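Local atomic coordinates of putative cytoplasmic protein (Salmonella typhimurium LT2, PDB entry 2Q02), a protein that is of unknown function but binds zinc in a xylose isomerase-like TIM barrel and may act as an isomerase. Residues I67-A72 with A101-P106; P106-T111 with F143-L148; A211-I216 with P246-L251. All coordinates share one frame; numbering follows the deposited sequence. Where two conformers were deposited one is given.

The chain runs through an eight-stranded parallel barrel, and all three contacts join elements next to each other round it. Interaction 1 comes first: 67-72 meets 101-106 after 28 residues, most of them in helix 81-97, and so closes a beta-alpha-beta unit. Interaction 2 opens at Pro106, where interaction 1 ends, and joins the loops that follow strands 101-104 and 135-138. Interaction 3 comes last and joins the loops that follow strands 193-198 and 242-244. The contacts follow in series, with none nested or crossed. Interactions 2 and 3 touch where Phe143 CZ packs 3.9 Å from Asp212 OD1.

Interaction 1: I67-A72 with A101-P106; sequences IVTINA and ALVLCP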
ATOM      1  N   ILE A  67       0.561  -5.105  12.501  1.00 46.20           N
ATOM      2  CA  ILE A  67       1.060  -4.066  11.614  1.00 46.04           C
ATOM      3  C   ILE A  67       1.584  -4.770  10.368  1.00 46.05           C
ATOM      4  O   ILE A  67       2.614  -5.423  10.417  1.00 46.40           O
ATOM      5  CB  ILE A  67       2.170  -3.242  12.284  1.00 46.11           C
ATOM      6  CG1 ILE A  67       1.613  -2.530  13.522  1.00 46.06           C
ATOM      7  CG2 ILE A  67       2.782  -2.242  11.266  1.00 46.56           C
ATOM      8  CD1 ILE A  67       2.656  -1.914  14.408  1.00 45.41           C
ATOM      9  N   VAL A  68       0.870  -4.654   9.258  1.00 46.18           N
ATOM     10  CA  VAL A  68       1.160  -5.458   8.078  1.00 45.71           C
ATOM     11  C   VAL A  68       2.302  -4.863   7.279  1.00 45.94           C
ATOM     12  O   VAL A  68       3.201  -5.590   6.860  1.00 45.96           O
ATOM     13  CB  VAL A  68      -0.073  -5.619   7.146  1.00 47.26           C
ATOM     14  CG1 VAL A  68       0.300  -6.425   5.912  1.00 47.42           C
ATOM     15  CG2 VAL A  68      -1.279  -6.263   7.900  1.00 46.65           C
ATOM     16  N   THR A  69       2.274  -3.556   7.033  1.00 45.69           N
ATOM     17  CA  THR A  69       3.420  -2.931   6.359  1.00 45.87           C
ATOM     18  C   THR A  69       3.788  -1.597   6.939  1.00 46.28           C
ATOM     19  O   THR A  69       3.038  -1.006   7.720  1.00 45.68           O
ATOM     20  CB  THR A  69       3.198  -2.682   4.822  1.00 46.56           C
ATOM     21  OG1 THR A  69       2.510  -1.440   4.623  1.00 47.46           O
ATOM     22  CG2 THR A  69       2.406  -3.802   4.172  1.00 49.36           C
ATOM     23  N   ILE A  70       4.965  -1.144   6.513  1.00 46.42           N
ATOM     24  CA  ILE A  70       5.336   0.254   6.577  1.00 46.62           C
ATOM     25  C   ILE A  70       5.455   0.814   5.163  1.00 45.61           C
ATOM     26  O   ILE A  70       5.988   0.173   4.272  1.00 47.01           O
ATOM     27  CB  ILE A  70       6.633   0.419   7.379  1.00 46.96           C
ATOM     28  CG1 ILE A  70       6.327   0.097   8.855  1.00 49.43           C
ATOM     29  CG2 ILE A  70       7.192   1.832   7.219  1.00 45.87           C
ATOM     30  CD1 ILE A  70       7.526   0.073   9.737  1.00 50.51           C
ATOM     31  N   ASN A  71       4.892   1.995   4.963  1.00 46.49           N
ATOM     32  CA  ASN A  71       5.020   2.765   3.720  1.00 46.51           C
ATOM     33  C   ASN A  71       5.883   3.988   4.005  1.00 47.00           C
ATOM     34  O   ASN A  71       5.508   4.770   4.881  1.00 46.61           O
ATOM     35  CB  ASN A  71       3.660   3.309   3.256  1.00 45.94           C
ATOM     36  CG  ASN A  71       2.716   2.232   2.791  1.00 49.64           C
ATOM     37  OD1 ASN A  71       2.542   2.052   1.582  1.00 49.53           O
ATOM     38  ND2 ASN A  71       2.083   1.507   3.747  1.00 47.71           N
ATOM     39  N   ALA A  72       6.985   4.226   3.276  1.00 47.17           N
ATOM     40  CA  ALA A  72       7.499   3.386   2.177  1.00 45.95           C
ATOM     41  C   ALA A  72       8.887   3.890   1.860  1.00 46.26           C
ATOM     42  O   ALA A  72       9.228   5.008   2.251  1.00 46.69           O
ATOM     43  CB  ALA A  72       6.625   3.489   0.934  1.00 44.85           C
ATOM     44  N   ALA A 101       6.150  -6.300   6.569  1.00 45.29           N
ATOM     45  CA  ALA A 101       6.645  -5.920   5.266  1.00 45.51           C
ATOM     46  C   ALA A 101       6.994  -4.425   5.225  1.00 45.89           C
ATOM     47  O   ALA A 101       6.481  -3.613   6.036  1.00 44.19           O
ATOM     48  CB  ALA A 101       5.586  -6.248   4.195  1.00 44.47           C
ATOM     49  N   LEU A 102       7.874  -4.078   4.283  1.00 45.36           N
ATOM     50  CA  LEU A 102       8.140  -2.684   3.960  1.00 45.34           C
ATOM     51  C   LEU A 102       7.884  -2.492   2.465  1.00 46.23           C
ATOM     52  O   LEU A 102       8.273  -3.324   1.613  1.00 45.21           O
ATOM     53  CB  LEU A 102       9.561  -2.272   4.352  1.00 46.53           C
ATOM     54  CG  LEU A 102      10.155  -0.927   3.918  1.00 45.18           C
ATOM     55  CD1 LEU A 102       9.456   0.221   4.600  1.00 47.78           C
ATOM     56  CD2 LEU A 102      11.619  -0.890   4.235  1.00 44.95           C
ATOM     57  N   VAL A 103       7.211  -1.384   2.158  1.00 46.27           N
ATOM     58  CA  VAL A 103       6.816  -1.071   0.789  1.00 45.92           C
ATOM     59  C   VAL A 103       7.903  -0.309   0.048  1.00 45.25           C
ATOM     60  O   VAL A 103       8.518   0.614   0.593  1.00 44.45           O
ATOM     61  CB  VAL A 103       5.525  -0.218   0.775  1.00 44.40           C
ATOM     62  CG1 VAL A 103       5.171   0.203  -0.649  1.00 48.25           C
ATOM     63  CG2 VAL A 103       4.378  -0.972   1.401  1.00 45.30           C
ATOM     64  N   LEU A 104       8.097  -0.671  -1.217  1.00 46.52           N
ATOM     65  CA  LEU A 104       9.116  -0.060  -2.091  1.00 46.27           C
ATOM     66  C   LEU A 104       8.454   0.633  -3.299  1.00 45.90           C
ATOM     67  O   LEU A 104       7.648   0.026  -4.024  1.00 45.15           O
ATOM     68  CB  LEU A 104      10.076  -1.135  -2.597  1.00 45.53           C
ATOM     69  CG  LEU A 104      10.857  -1.890  -1.519  1.00 47.84           C
ATOM     70  CD1 LEU A 104      11.403  -3.193  -2.049  1.00 50.23           C
ATOM     71  CD2 LEU A 104      12.006  -1.055  -0.973  1.00 49.39           C
ATOM     72  N   CYS A 105       8.787   1.905  -3.501  1.00 45.64           N
ATOM     73  CA  CYS A 105       8.206   2.682  -4.581  1.00 46.65           C
ATOM     74  C   CYS A 105       9.263   3.128  -5.564  1.00 45.81           C
ATOM     75  O   CYS A 105      10.324   3.619  -5.145  1.00 45.60           O
ATOM     76  CB  CYS A 105       7.522   3.940  -4.030  1.00 48.88           C
ATOM     77  SG  CYS A 105       5.980   3.596  -3.155  1.00 54.47           S
ATOM     78  N   PRO A 106       8.951   3.041  -6.876  1.00 45.44           N
ATOM     79  CA  PRO A 106       9.929   3.342  -7.926  1.00 44.47           C
ATOM     80  C   PRO A 106      10.102   4.826  -8.130  1.00 44.70           C
ATOM     81  O   PRO A 106       9.220   5.596  -7.782  1.00 45.14           O
ATOM     82  CB  PRO A 106       9.286   2.755  -9.191  1.00 44.28           C
ATOM     83  CG  PRO A 106       7.791   2.947  -8.952  1.00 43.91           C
ATOM     84  CD  PRO A 106       7.625   2.709  -7.444  1.00 44.76           C
TER
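Val103 sets CG2 beside its own backbone N (chi1 176° puts CG1 anti to that N), and this is its methyl nearest Asn71, which also meets Thr69. Asn71 CG lies beside its backbone N too, chi1 -69°, which brings OD1 to 3.5 Å from Val103 CG2. Thr69 OG1 touches the same methyl, while its CG2 faces Ala101 CB at 4.0 Å. Thr69, Ala101, Asn71 and Val103 all point to one face of the sheet. The polar ends here are held from the next strand: Thr69 OG1 and Asn71 ND2 both bond to Glu37 OE2. Ile70 and Leu102 point to the other face, where Ile70 CG2 packs 3.8 Å from Leu102 CD1 under helix 81-97.

The backbones are joined as parallel strands. Ile70 N donates to Ala101 O at 2.9 Å, and Val103 N reaches Ile70 O at 2.9 Å. Ala101 N to Val68 O is a weaker bond. The axes of the two short segments lie at 29° to each other. A cis peptide links Asn71 to Ala72. Beyond it, Ala72 CB rests 3.9 Å from Val103 CB and also touches Cys105 SG.

The contact is buried close to the zinc. Asn71 comes about 4 Å from His197 between side chains, and Val103 about 4 Å from Glu139; both neighbours are zinc ligands. This is the beta-alpha-beta crossover of a TIM barrel, with its zinc site at the C-terminal ends of the strands.

Interaction 2: P106-T111 with F143-L148; sequences PLNDGT and FRVSSL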
ATOM      1  N   PRO A 106       8.951   3.041  -6.876  1.00 45.44           N
ATOM      2  CA  PRO A 106       9.929   3.342  -7.926  1.00 44.47           C
ATOM      3  C   PRO A 106      10.102   4.826  -8.130  1.00 44.70           C
ATOM      4  O   PRO A 106       9.220   5.596  -7.782  1.00 45.14           O
ATOM      5  CB  PRO A 106       9.286   2.755  -9.191  1.00 44.28           C
ATOM      6  CG  PRO A 106       7.791   2.947  -8.952  1.00 43.91           C
ATOM      7  CD  PRO A 106       7.625   2.709  -7.444  1.00 44.76           C
ATOM      8  N   LEU A 107      11.227   5.210  -8.717  1.00 44.87           N
ATOM      9  CA  LEU A 107      11.464   6.597  -9.112  1.00 45.11           C
ATOM     10  C   LEU A 107      10.300   7.100  -9.972  1.00 45.34           C
ATOM     11  O   LEU A 107       9.770   6.375 -10.815  1.00 44.65           O
ATOM     12  CB  LEU A 107      12.798   6.757  -9.863  1.00 43.65           C
ATOM     13  CG  LEU A 107      13.189   8.190 -10.257  1.00 45.78           C
ATOM     14  CD1 LEU A 107      13.644   9.008  -9.037  1.00 45.49           C
ATOM     15  CD2 LEU A 107      14.263   8.214 -11.326  1.00 44.76           C
ATOM     16  N   ASN A 108       9.903   8.346  -9.741  1.00 44.57           N
ATOM     17  CA  ASN A 108       8.697   8.889 -10.374  1.00 44.83           C
ATOM     18  C   ASN A 108       8.931  10.360 -10.689  1.00 45.07           C
ATOM     19  O   ASN A 108       8.220  11.233 -10.224  1.00 45.34           O
ATOM     20  CB  ASN A 108       7.455   8.627  -9.488  1.00 44.35           C
ATOM     21  CG  ASN A 108       6.138   9.106 -10.111  1.00 43.61           C
ATOM     22  OD1 ASN A 108       5.779   8.737 -11.217  1.00 46.40           O
ATOM     23  ND2 ASN A 108       5.400   9.916  -9.361  1.00 43.69           N
ATOM     24  N   ASP A 109       9.977  10.627 -11.461  1.00 45.79           N
ATOM     25  CA  ASP A 109      10.339  12.007 -11.833  1.00 46.06           C
ATOM     26  C   ASP A 109      10.483  12.200 -13.363  1.00 45.93           C
ATOM     27  O   ASP A 109      11.053  13.199 -13.830  1.00 43.86           O
ATOM     28  CB  ASP A 109      11.628  12.474 -11.117  1.00 46.77           C
ATOM     29  CG  ASP A 109      12.903  11.806 -11.659  1.00 48.79           C
ATOM     30  OD1 ASP A 109      12.819  11.025 -12.633  1.00 46.58           O
ATOM     31  OD2 ASP A 109      13.988  12.066 -11.091  1.00 48.33           O
ATOM     32  N   GLY A 110       9.976  11.239 -14.136  1.00 45.73           N
ATOM     33  CA  GLY A 110      10.003  11.347 -15.598  1.00 44.97           C
ATOM     34  C   GLY A 110      11.282  10.846 -16.242  1.00 44.77           C
ATOM     35  O   GLY A 110      11.456  10.942 -17.453  1.00 43.98           O
ATOM     36  N   THR A 111      12.168  10.298 -15.422  1.00 44.86           N
ATOM     37  CA  THR A 111      13.446   9.793 -15.869  1.00 45.79           C
ATOM     38  C   THR A 111      13.389   8.277 -15.988  1.00 44.66           C
ATOM     39  O   THR A 111      12.762   7.599 -15.180  1.00 44.33           O
ATOM     40  CB  THR A 111      14.553  10.232 -14.927  1.00 45.20           C
ATOM     41  OG1 THR A 111      14.875  11.592 -15.232  1.00 49.13           O
ATOM     42  CG2 THR A 111      15.783   9.415 -15.100  1.00 48.74           C
ATOM     43  N   PHE A 143       1.520   6.739 -12.629  1.00 44.27           N
ATOM     44  CA  PHE A 143       1.800   8.017 -13.262  1.00 44.30           C
ATOM     45  C   PHE A 143       2.617   7.840 -14.535  1.00 44.89           C
ATOM     46  O   PHE A 143       3.502   6.986 -14.613  1.00 45.18           O
ATOM     47  CB  PHE A 143       2.549   8.961 -12.337  1.00 43.55           C
ATOM     48  CG  PHE A 143       1.844   9.199 -11.059  1.00 46.99           C
ATOM     49  CD1 PHE A 143       0.704   9.993 -11.028  1.00 42.28           C
ATOM     50  CD2 PHE A 143       2.278   8.582  -9.888  1.00 45.34           C
ATOM     51  CE1 PHE A 143       0.026  10.179  -9.871  1.00 39.38           C
ATOM     52  CE2 PHE A 143       1.602   8.772  -8.715  1.00 43.73           C
ATOM     53  CZ  PHE A 143       0.470   9.579  -8.705  1.00 43.54           C
ATOM     54  N   ARG A 144       2.330   8.667 -15.537  1.00 45.10           N
ATOM     55  CA  ARG A 144       3.131   8.667 -16.769  1.00 45.28           C
ATOM     56  C   ARG A 144       4.620   8.904 -16.556  1.00 45.26           C
ATOM     57  O   ARG A 144       5.438   8.433 -17.355  1.00 44.08           O
ATOM     58  CB  ARG A 144       2.663   9.698 -17.778  1.00 44.46           C
ATOM     59  CG  ARG A 144       1.601   9.185 -18.691  1.00 46.68           C
ATOM     60  CD  ARG A 144       0.831  10.311 -19.352  1.00 45.15           C
ATOM     61  NE  ARG A 144       0.053   9.762 -20.458  1.00 50.53           N
ATOM     62  CZ  ARG A 144       0.187  10.080 -21.752  1.00 52.77           C
ATOM     63  NH1 ARG A 144       1.059  11.012 -22.170  1.00 49.86           N
ATOM     64  NH2 ARG A 144      -0.593   9.470 -22.645  1.00 52.55           N
ATOM     65  N   VAL A 145       4.963   9.647 -15.503  1.00 45.04           N
ATOM     66  CA  VAL A 145       6.375   9.917 -15.176  1.00 44.84           C
ATOM     67  C   VAL A 145       7.048   8.813 -14.337  1.00 44.50           C
ATOM     68  O   VAL A 145       8.222   8.913 -14.004  1.00 45.41           O
ATOM     69  CB  VAL A 145       6.528  11.303 -14.561  1.00 44.54           C
ATOM     70  CG1 VAL A 145       6.161  12.350 -15.605  1.00 39.35           C
ATOM     71  CG2 VAL A 145       5.646  11.447 -13.294  1.00 43.43           C
ATOM     72  N   SER A 146       6.298   7.759 -14.026  1.00 45.02           N
ATOM     73  CA  SER A 146       6.790   6.643 -13.219  1.00 44.78           C
ATOM     74  C   SER A 146       7.724   5.755 -14.016  1.00 44.47           C
ATOM     75  O   SER A 146       7.469   5.448 -15.177  1.00 42.84           O
ATOM     76  CB  SER A 146       5.635   5.801 -12.694  1.00 43.78           C
ATOM     77  OG  SER A 146       6.091   4.564 -12.196  1.00 40.14           O
ATOM     78  N   SER A 147       8.817   5.349 -13.370  1.00 44.65           N
ATOM     79  CA  SER A 147       9.789   4.458 -13.991  1.00 44.88           C
ATOM     80  C   SER A 147       9.340   2.998 -13.991  1.00 44.85           C
ATOM     81  O   SER A 147       9.980   2.167 -14.609  1.00 45.03           O
ATOM     82  CB  SER A 147      11.149   4.564 -13.286  1.00 45.14           C
ATOM     83  OG  SER A 147      11.091   4.025 -11.977  1.00 39.46           O
ATOM     84  N   LEU A 148       8.266   2.684 -13.278  1.00 45.41           N
ATOM     85  CA  LEU A 148       7.780   1.310 -13.158  1.00 45.76           C
ATOM     86  C   LEU A 148       6.258   1.339 -12.908  1.00 45.87           C
ATOM     87  O   LEU A 148       5.805   1.558 -11.786  1.00 47.14           O
ATOM     88  CB  LEU A 148       8.536   0.575 -12.024  1.00 44.15           C
ATOM     89  CG  LEU A 148       8.121  -0.870 -11.691  1.00 46.96           C
ATOM     90  CD1 LEU A 148       8.306  -1.826 -12.890  1.00 50.26           C
ATOM     91  CD2 LEU A 148       8.868  -1.424 -10.481  1.00 46.37           C
TER
HETATM   92  O   HOH W   1      10.882   8.091 -13.400  1.00 30.88           O
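Pro106 meets the far end of 143-148. Its CB lies 3.7 Å from Leu148 CB, and the two side chains cross at about a right angle. Next, Leu107 takes part mainly through its carbonyl. Ser147 N donates to Leu107 O at 2.9 Å, with an N-H...O angle of 164°. Ser147 OG also reaches this oxygen, but the place of that hydroxyl is less sure.

Asn108 has CG anti to its backbone N (chi1 -177°), which carries the amide in between Phe143, Val145 and Ser146. OD1 sits 3.4 Å from Phe143 CB and equally close to Val145 CG2. ND2 comes 3.4 Å from Phe143 CD2, with the amide and ring planes 36° apart. The backbone N of Asn108 bonds to Tyr74 OH.

Asp109 turns away from 143-148. Its OD1 accepts from Thr111 N to form an Asx turn. Gly110 N donates to Val145 O at 2.9 Å, in the carbonyl plane and on a lone pair. A water lies 2.8 Å from Val145 O and close to Thr111 O, and may bridge the two segments at this exposed end.

On the other segment, a type I turn runs from Phe143 to Ser146. An ST turn follows, in which Ser146 OG accepts from Leu148 N at 3.1 Å; the same hydroxyl bonds to Leu141 O.

Both segments are loops that follow barrel strands, 101-104 and 135-138, and lead into helices 115-130 and 151-161. Leu148 packs on Trp153 and Ala154 of helix 151-161, while the Phe143 ring meets that of His173 in helix 171-176.

Interaction 3: A211-I216 with P246-L251; sequences ADEQRI and PFSSQL
Arg215 and Phe247 lie side by side and point the same way. Phe247 CD2 sits 3.5 Å above the guanidinium plane, over its centre. The two planes are 55° apart, so this is a tilted packing and not a flat stack. Asp212 covers one face of the Phe247 ring, with CG offset toward the rim. Its CB lies 3.8 Å from Phe247 CB.

The backbone holds this pair in place. Arg215 O accepts from Phe247 N and from Ser248 N. The two donors come from opposite faces of the carbonyl plane, each at 3.0 Å from that oxygen. Ile216 follows, with CG2 packed 3.7 Å from Ser248 CB.

Farther out, the Glu213 carboxylate reaches Ser249. The Glu213 chain leaves anti to its backbone N (chi1 167°) and then bends at chi2, which returns the acid to the other segment. OE1 takes Ser249 N at 3.0 Å. A bond from Ser249 OG to OE2 at 3.1 Å is less certain, since this side chain has a second conformer. Both oxygens are met on the syn side, somewhat out of the carboxylate plane. Ser248 OG accepts from Gln250 N at 2.8 Å in an ST turn.

The next layer fixes the guanidinium. Arg215 NH1 forms a salt bridge of 3.2 Å with Asp212 OD1, which it meets from above the carboxylate plane. NE bonds to Ser199 OG, and NH2 bonds to the zinc ligands Glu245 and Asp170. Arg215 is thus a second-shell residue of the metal site.

The two segments are loops between strand 193-198 and helix 226-235, and between strand 242-244 and helix 256-271. Phe172, in helix 171-176, packs against both Asp212 and Arg215.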
ATOM      1  N   ALA A 211      -4.122  12.780  -9.538  1.00 46.15           N
ATOM      2  CA  ALA A 211      -3.044  12.707  -8.531  1.00 45.46           C
ATOM      3  C   ALA A 211      -3.602  12.151  -7.213  1.00 44.55           C
ATOM      4  O   ALA A 211      -4.812  11.999  -7.063  1.00 43.78           O
ATOM      5  CB  ALA A 211      -2.409  14.081  -8.303  1.00 43.74           C
ATOM      6  N   ASP A 212      -2.715  11.844  -6.275  1.00 45.31           N
ATOM      7  CA  ASP A 212      -3.103  11.281  -4.978  1.00 46.77           C
ATOM      8  C   ASP A 212      -4.112  12.137  -4.199  1.00 46.67           C
ATOM      9  O   ASP A 212      -4.928  11.591  -3.449  1.00 48.39           O
ATOM     10  CB  ASP A 212      -1.873  11.022  -4.109  1.00 47.51           C
ATOM     11  CG  ASP A 212      -1.009   9.889  -4.641  1.00 51.44           C
ATOM     12  OD1 ASP A 212      -1.517   9.022  -5.364  1.00 55.96           O
ATOM     13  OD2 ASP A 212       0.194   9.865  -4.343  1.00 63.53           O
ATOM     14  N   GLU A 213      -4.080  13.452  -4.394  1.00 44.70           N
ATOM     15  CA  GLU A 213      -5.029  14.366  -3.731  1.00 45.16           C
ATOM     16  C   GLU A 213      -6.533  14.057  -4.008  1.00 43.90           C
ATOM     17  O   GLU A 213      -7.398  14.465  -3.242  1.00 41.09           O
ATOM     18  CB  GLU A 213      -4.683  15.823  -4.116  1.00 44.19           C
ATOM     19  CG  GLU A 213      -5.716  16.893  -3.787  1.00 44.38           C
ATOM     20  CD  GLU A 213      -6.114  16.941  -2.318  1.00 46.62           C
ATOM     21  OE1 GLU A 213      -5.293  16.507  -1.483  1.00 44.80           O
ATOM     22  OE2 GLU A 213      -7.243  17.420  -2.004  1.00 48.72           O
ATOM     23  N   GLN A 214      -6.826  13.354  -5.105  1.00 44.29           N
ATOM     24  CA  GLN A 214      -8.204  12.983  -5.459  1.00 44.64           C
ATOM     25  C   GLN A 214      -8.634  11.664  -4.823  1.00 44.70           C
ATOM     26  O   GLN A 214      -9.781  11.253  -4.964  1.00 44.71           O
ATOM     27  CB  GLN A 214      -8.360  12.860  -6.978  1.00 45.12           C
ATOM     28  CG  GLN A 214      -8.393  14.180  -7.743  1.00 45.41           C
ATOM     29  CD  GLN A 214      -7.015  14.802  -7.934  1.00 44.57           C
ATOM     30  OE1 GLN A 214      -6.133  14.218  -8.551  1.00 46.03           O
ATOM     31  NE2 GLN A 214      -6.835  15.986  -7.401  1.00 42.41           N
ATOM     32  N   ARG A 215      -7.723  10.996  -4.130  1.00 45.14           N
ATOM     33  CA  ARG A 215      -7.993   9.660  -3.644  1.00 45.13           C
ATOM     34  C   ARG A 215      -8.702   9.732  -2.306  1.00 44.75           C
ATOM     35  O   ARG A 215      -8.107  10.112  -1.286  1.00 44.68           O
ATOM     36  CB  ARG A 215      -6.709   8.830  -3.547  1.00 45.63           C
ATOM     37  CG  ARG A 215      -6.122   8.462  -4.897  1.00 44.37           C
ATOM     38  CD  ARG A 215      -4.761   7.895  -4.757  1.00 44.26           C
ATOM     39  NE  ARG A 215      -4.792   6.623  -4.064  1.00 48.42           N
ATOM     40  CZ  ARG A 215      -3.720   5.866  -3.825  1.00 52.25           C
ATOM     41  NH1 ARG A 215      -2.502   6.246  -4.232  1.00 53.36           N
ATOM     42  NH2 ARG A 215      -3.868   4.720  -3.169  1.00 47.59           N
ATOM     43  N   ILE A 216      -9.979   9.363  -2.335  1.00 44.36           N
ATOM     44  CA  ILE A 216     -10.817   9.312  -1.139  1.00 44.92           C
ATOM     45  C   ILE A 216     -11.210   7.845  -0.847  1.00 44.00           C
ATOM     46  O   ILE A 216     -10.398   6.951  -1.003  1.00 44.88           O
ATOM     47  CB  ILE A 216     -12.018  10.283  -1.264  1.00 43.72           C
ATOM     48  CG1 ILE A 216     -12.957   9.914  -2.432  1.00 43.53           C
ATOM     49  CG2 ILE A 216     -11.492  11.679  -1.452  1.00 46.60           C
ATOM     50  CD1 ILE A 216     -14.116  10.896  -2.615  1.00 45.02           C
ATOM     51  N   PRO A 246      -6.667   5.931   1.310  1.00 45.57           N
ATOM     52  CA  PRO A 246      -6.923   7.261   0.786  1.00 46.70           C
ATOM     53  C   PRO A 246      -5.782   8.264   1.087  1.00 47.53           C
ATOM     54  O   PRO A 246      -5.012   8.059   2.032  1.00 46.75           O
ATOM     55  CB  PRO A 246      -8.205   7.655   1.509  1.00 45.59           C
ATOM     56  CG  PRO A 246      -8.109   6.978   2.792  1.00 45.08           C
ATOM     57  CD  PRO A 246      -7.491   5.651   2.496  1.00 46.15           C
ATOM     58  N   PHE A 247      -5.688   9.330   0.279  1.00 48.94           N
ATOM     59  CA  PHE A 247      -4.634  10.375   0.410  1.00 48.47           C
ATOM     60  C   PHE A 247      -5.136  11.833   0.502  1.00 47.65           C
ATOM     61  O   PHE A 247      -4.378  12.729   0.899  1.00 46.65           O
ATOM     62  CB  PHE A 247      -3.708  10.323  -0.803  1.00 48.80           C
ATOM     63  CG  PHE A 247      -2.591   9.373  -0.673  1.00 49.20           C
ATOM     64  CD1 PHE A 247      -1.400   9.770  -0.083  1.00 53.16           C
ATOM     65  CD2 PHE A 247      -2.705   8.081  -1.178  1.00 52.48           C
ATOM     66  CE1 PHE A 247      -0.337   8.885   0.041  1.00 51.29           C
ATOM     67  CE2 PHE A 247      -1.650   7.187  -1.079  1.00 51.25           C
ATOM     68  CZ  PHE A 247      -0.457   7.592  -0.466  1.00 54.68           C
ATOM     69  N   SER A 248      -6.374  12.078   0.094  1.00 47.38           N
ATOM     70  CA  SER A 248      -6.887  13.450  -0.013  1.00 47.99           C
ATOM     71  C   SER A 248      -6.733  14.290   1.256  1.00 47.69           C
ATOM     72  O   SER A 248      -6.801  13.777   2.367  1.00 50.50           O
ATOM     73  CB  SER A 248      -8.372  13.415  -0.389  1.00 47.35           C
ATOM     74  OG  SER A 248      -8.939  14.698  -0.266  1.00 43.43           O
ATOM     75  N   SER A 249      -6.558  15.590   1.083  1.00 47.67           N
ATOM     76  CA  SER A 249      -6.551  16.535   2.202  0.50 47.09           C
ATOM     77  C   SER A 249      -7.942  16.679   2.816  1.00 48.23           C
ATOM     78  O   SER A 249      -8.083  17.184   3.924  1.00 49.65           O
ATOM     79  CB  SER A 249      -6.045  17.908   1.748  0.50 46.19           C
ATOM     80  OG  SER A 249      -6.942  18.512   0.831  0.50 38.82           O
ATOM     81  N   GLN A 250      -8.974  16.262   2.082  1.00 50.00           N
ATOM     82  CA  GLN A 250     -10.344  16.217   2.634  1.00 50.88           C
ATOM     83  C   GLN A 250     -10.391  15.327   3.897  1.00 49.51           C
ATOM     84  O   GLN A 250     -11.250  15.498   4.754  1.00 49.21           O
ATOM     85  CB  GLN A 250     -11.338  15.623   1.620  1.00 51.64           C
ATOM     86  CG  GLN A 250     -11.751  16.484   0.402  1.00 51.76           C
ATOM     87  CD  GLN A 250     -12.652  15.678  -0.573  1.00 54.05           C
ATOM     88  OE1 GLN A 250     -13.751  15.216  -0.206  1.00 53.98           O
ATOM     89  NE2 GLN A 250     -12.166  15.478  -1.803  1.00 51.36           N
ATOM     90  N   LEU A 251      -9.484  14.357   3.977  1.00 48.82           N
ATOM     91  CA  LEU A 251      -9.406  13.451   5.124  1.00 49.16           C
ATOM     92  C   LEU A 251      -9.195  14.172   6.452  1.00 48.58           C
ATOM     93  O   LEU A 251      -9.804  13.790   7.459  1.00 48.41           O
ATOM     94  CB  LEU A 251      -8.270  12.440   4.946  1.00 48.68           C
ATOM     95  CG  LEU A 251      -8.431  11.406   3.833  1.00 50.58           C
ATOM     96  CD1 LEU A 251      -7.097  10.709   3.603  1.00 53.99           C
ATOM     97  CD2 LEU A 251      -9.502  10.381   4.149  1.00 49.64           C
TER